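Long-range contact in eukaryotic translation initiation factor 4 gamma 5 (Trypanosoma cruzi, PDB 6OZU), which probably acts as a scaffold in translation initiation, its MIF4G domain resembling the one that binds the RNA helicase eIF4A in other eIF4G proteins: residues K133-T144 with H178-C186. Numbering follows the deposited sequence.
Sequences KANINFLGLLFT and HFMNLLLTC. With SO4 (sulfate ion), chain I.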
loop_
_atom_site.group_PDB
_atom_site.type_symbol
_atom_site.label_atom_id
_atom_site.label_comp_id
_atom_site.label_asym_id
_atom_site.label_seq_id
_atom_site.Cartn_x
_atom_site.Cartn_y
_atom_site.Cartn_z
ATOM N N LYS A 133 7.605 5.571 5.162
ATOM C CA LYS A 133 7.045 4.340 5.745
ATOM C C LYS A 133 5.504 4.317 5.727
ATOM O O LYS A 133 4.931 3.259 5.473
ATOM C CB LYS A 133 7.603 4.025 7.149
ATOM C CG LYS A 133 7.300 5.049 8.229
ATOM C CD LYS A 133 7.143 4.427 9.604
ATOM C CE LYS A 133 6.454 5.420 10.518
ATOM N NZ LYS A 133 6.593 5.007 11.932
ATOM N N ALA A 134 4.847 5.491 5.926
ATOM C CA ALA A 134 3.380 5.681 5.862
ATOM C C ALA A 134 2.814 5.256 4.508
ATOM O O ALA A 134 1.730 4.669 4.477
ATOM C CB ALA A 134 3.023 7.126 6.128
ATOM N N ASN A 135 3.570 5.496 3.407
ATOM C CA ASN A 135 3.171 5.122 2.041
ATOM C C ASN A 135 3.262 3.632 1.816
ATOM O O ASN A 135 2.318 3.011 1.310
ATOM C CB ASN A 135 4.023 5.851 0.996
ATOM C CG ASN A 135 3.642 7.285 0.781
ATOM O OD1 ASN A 135 4.434 8.200 0.989
ATOM N ND2 ASN A 135 2.423 7.522 0.368
ATOM N N ILE A 136 4.430 3.068 2.169
ATOM C CA ILE A 136 4.761 1.639 2.074
ATOM C C ILE A 136 3.799 0.819 2.942
ATOM O O ILE A 136 3.275 -0.179 2.455
ATOM C CB ILE A 136 6.262 1.366 2.371
ATOM C CG1 ILE A 136 7.206 2.320 1.581
ATOM C CG2 ILE A 136 6.620 -0.111 2.111
ATOM C CD1 ILE A 136 7.187 2.227 -0.010
ATOM N N ASN A 137 3.485 1.281 4.162
ATOM C CA ASN A 137 2.487 0.603 5.007
ATOM C C ASN A 137 1.132 0.545 4.261
ATOM O O ASN A 137 0.584 -0.546 4.036
ATOM C CB ASN A 137 2.329 1.293 6.385
ATOM C CG ASN A 137 1.332 0.616 7.314
ATOM O OD1 ASN A 137 1.283 -0.616 7.432
ATOM N ND2 ASN A 137 0.512 1.409 7.995
ATOM N N PHE A 138 0.661 1.711 3.795
ATOM C CA PHE A 138 -0.568 1.828 3.032
ATOM C C PHE A 138 -0.584 0.873 1.814
ATOM O O PHE A 138 -1.572 0.146 1.654
ATOM C CB PHE A 138 -0.800 3.276 2.640
ATOM C CG PHE A 138 -2.129 3.575 1.976
ATOM C CD1 PHE A 138 -3.304 2.968 2.419
ATOM C CD2 PHE A 138 -2.217 4.509 0.961
ATOM C CE1 PHE A 138 -4.535 3.278 1.842
ATOM C CE2 PHE A 138 -3.450 4.828 0.399
ATOM C CZ PHE A 138 -4.600 4.203 0.836
ATOM N N LEU A 139 0.518 0.812 1.016
ATOM C CA LEU A 139 0.630 -0.097 -0.137
ATOM C C LEU A 139 0.359 -1.565 0.259
ATOM O O LEU A 139 -0.362 -2.267 -0.457
ATOM C CB LEU A 139 2.008 0.029 -0.828
ATOM C CG LEU A 139 2.215 -0.816 -2.111
ATOM C CD1 LEU A 139 1.468 -0.226 -3.323
ATOM C CD2 LEU A 139 3.682 -0.959 -2.435
ATOM N N GLY A 140 0.918 -1.983 1.405
ATOM C CA GLY A 140 0.752 -3.315 1.981
ATOM C C GLY A 140 -0.674 -3.622 2.385
ATOM O O GLY A 140 -1.205 -4.677 2.044
ATOM N N LEU A 141 -1.314 -2.694 3.089
ATOM C CA LEU A 141 -2.719 -2.833 3.483
ATOM C C LEU A 141 -3.696 -2.831 2.293
ATOM O O LEU A 141 -4.691 -3.573 2.315
ATOM C CB LEU A 141 -3.091 -1.742 4.470
ATOM C CG LEU A 141 -2.361 -1.847 5.789
ATOM C CD1 LEU A 141 -2.240 -0.537 6.424
ATOM C CD2 LEU A 141 -3.008 -2.840 6.686
ATOM N N LEU A 142 -3.409 -2.030 1.244
ATOM C CA LEU A 142 -4.265 -2.005 0.053
ATOM C C LEU A 142 -4.139 -3.352 -0.644
ATOM O O LEU A 142 -5.140 -3.903 -1.092
ATOM C CB LEU A 142 -3.872 -0.883 -0.927
ATOM C CG LEU A 142 -4.182 0.570 -0.565
ATOM C CD1 LEU A 142 -3.423 1.512 -1.470
ATOM C CD2 LEU A 142 -5.674 0.878 -0.690
ATOM N N PHE A 143 -2.914 -3.887 -0.716
ATOM C CA PHE A 143 -2.605 -5.173 -1.349
ATOM C C PHE A 143 -3.242 -6.383 -0.646
ATOM O O PHE A 143 -3.846 -7.215 -1.309
ATOM C CB PHE A 143 -1.087 -5.355 -1.505
ATOM C CG PHE A 143 -0.705 -6.546 -2.330
ATOM C CD1 PHE A 143 -1.039 -6.610 -3.683
ATOM C CD2 PHE A 143 -0.045 -7.628 -1.751
ATOM C CE1 PHE A 143 -0.687 -7.708 -4.448
ATOM C CE2 PHE A 143 0.293 -8.737 -2.513
ATOM C CZ PHE A 143 -0.023 -8.763 -3.862
ATOM N N THR A 144 -3.133 -6.465 0.680
ATOM C CA THR A 144 -3.711 -7.553 1.484
ATOM C C THR A 144 -5.258 -7.550 1.471
ATOM O O THR A 144 -5.879 -8.582 1.737
ATOM C CB THR A 144 -3.132 -7.536 2.899
ATOM O OG1 THR A 144 -3.406 -6.275 3.489
ATOM C CG2 THR A 144 -1.622 -7.819 2.936
ATOM N N HIS A 178 11.880 -0.512 4.533
ATOM C CA HIS A 178 10.506 -0.403 3.981
ATOM C C HIS A 178 10.042 -1.737 3.382
ATOM O O HIS A 178 8.911 -2.163 3.640
ATOM C CB HIS A 178 10.359 0.740 2.956
ATOM C CG HIS A 178 10.677 2.115 3.492
ATOM N ND1 HIS A 178 10.302 2.510 4.767
ATOM C CD2 HIS A 178 11.338 3.137 2.900
ATOM C CE1 HIS A 178 10.729 3.758 4.890
ATOM N NE2 HIS A 178 11.372 4.166 3.801
ATOM N N PHE A 179 10.957 -2.435 2.678
ATOM C CA PHE A 179 10.715 -3.746 2.093
ATOM C C PHE A 179 10.487 -4.836 3.122
ATOM O O PHE A 179 9.648 -5.691 2.858
ATOM C CB PHE A 179 11.848 -4.143 1.135
ATOM C CG PHE A 179 11.652 -5.486 0.476
ATOM C CD1 PHE A 179 10.732 -5.646 -0.555
ATOM C CD2 PHE A 179 12.350 -6.600 0.916
ATOM C CE1 PHE A 179 10.530 -6.897 -1.152
ATOM C CE2 PHE A 179 12.151 -7.849 0.314
ATOM C CZ PHE A 179 11.252 -7.987 -0.719
ATOM N N MET A 180 11.243 -4.860 4.265
ATOM C CA MET A 180 11.056 -5.915 5.275
ATOM C C MET A 180 9.698 -5.779 5.917
ATOM O O MET A 180 9.067 -6.767 6.302
ATOM C CB MET A 180 12.092 -5.880 6.425
ATOM C CG MET A 180 13.509 -5.612 6.031
ATOM S SD MET A 180 14.665 -5.625 7.429
ATOM C CE MET A 180 13.635 -5.050 8.710
ATOM N N ASN A 181 9.278 -4.552 6.091
ATOM C CA ASN A 181 8.014 -4.288 6.735
ATOM C C ASN A 181 6.863 -4.634 5.799
ATOM O O ASN A 181 5.935 -5.314 6.234
ATOM C CB ASN A 181 8.015 -2.888 7.313
ATOM C CG ASN A 181 8.891 -2.849 8.561
ATOM O OD1 ASN A 181 8.592 -3.485 9.577
ATOM N ND2 ASN A 181 10.037 -2.178 8.487
ATOM N N LEU A 182 7.037 -4.369 4.501
ATOM C CA LEU A 182 6.116 -4.747 3.416
ATOM C C LEU A 182 6.054 -6.295 3.374
ATOM O O LEU A 182 4.963 -6.875 3.436
ATOM C CB LEU A 182 6.685 -4.211 2.100
ATOM C CG LEU A 182 5.760 -3.805 0.945
ATOM C CD1 LEU A 182 6.067 -4.576 -0.281
ATOM C CD2 LEU A 182 4.282 -3.828 1.302
ATOM N N LEU A 183 7.248 -6.950 3.344
ATOM C CA LEU A 183 7.416 -8.396 3.393
ATOM C C LEU A 183 6.658 -9.021 4.565
ATOM O O LEU A 183 6.026 -10.052 4.386
ATOM C CB LEU A 183 8.907 -8.785 3.476
ATOM C CG LEU A 183 9.200 -10.289 3.548
ATOM C CD1 LEU A 183 8.711 -10.983 2.279
ATOM C CD2 LEU A 183 10.656 -10.576 3.857
ATOM N N LEU A 184 6.726 -8.425 5.752
ATOM C CA LEU A 184 6.025 -8.964 6.916
ATOM C C LEU A 184 4.496 -8.911 6.766
ATOM O O LEU A 184 3.815 -9.882 7.076
ATOM C CB LEU A 184 6.524 -8.276 8.196
ATOM C CG LEU A 184 6.112 -8.868 9.507
ATOM C CD1 LEU A 184 6.550 -10.339 9.633
ATOM C CD2 LEU A 184 6.722 -8.090 10.626
ATOM N N THR A 185 3.995 -7.832 6.187
ATOM C CA THR A 185 2.595 -7.583 5.875
ATOM C C THR A 185 2.042 -8.490 4.757
ATOM O O THR A 185 0.991 -9.107 4.943
ATOM C CB THR A 185 2.426 -6.075 5.545
ATOM O OG1 THR A 185 2.956 -5.304 6.636
ATOM C CG2 THR A 185 0.965 -5.671 5.231
ATOM N N CYS A 186 2.748 -8.572 3.613
ATOM C CA CYS A 186 2.283 -9.274 2.420
ATOM C C CYS A 186 2.800 -10.691 2.235
ATOM O O CYS A 186 2.227 -11.417 1.418
ATOM C CB CYS A 186 2.581 -8.435 1.177
ATOM S SG CYS A 186 2.054 -6.709 1.295
HETATM S S SO4 I . 4.182 6.126 13.908
HETATM O O1 SO4 I . 3.808 5.414 12.688
HETATM O O2 SO4 I . 3.118 7.056 14.283
HETATM O O3 SO4 I . 5.425 6.866 13.670
HETATM O O4 SO4 I . 4.376 5.182 15.010
#
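Two near-parallel helices of the all-helical MIF4G domain, 118-144 and 173-186, meet here through Ile136, Gly140, Leu182 and Cys186; the segment axes approach to 9.2 Å and cross at -19°. At the N-terminal end Ile136 crosses the His178 side chain at about a right angle, its CG1 3.8 Å from His178 CB. A chi1 of -48° sets Ile136 CG2 anti to the backbone N, which carries this methyl over to His178 O and to Leu182 CG, the latter at 4.0 Å. His178 CE1 lies 3.6 Å from Lys133 N, while the Lys133 chain bends away at chi2 and its NZ donates to O3 of a sulfate, probably from the crystallisation liquor, at 2.8 Å. Midway, Gly140 lets the backbones close in: its CA meets Leu182 CD2 at 3.6 Å and Cys186 SG at 3.7 Å, and Thr185 CG2 lies against its carbonyl carbon. Cys186 SG also approaches Phe143 CD2 obliquely, 5.1 Å from the ring centroid, a sulfur-aromatic contact. Thr144 CG2 finishes the seam against Thr185 O. No hydrogen bond joins the segments. Leu157 of helix 150-162 and Phe201 of helix 194-208 pack on Leu182, consistent with the layered, HEAT-like helical stacking of MIF4G domains.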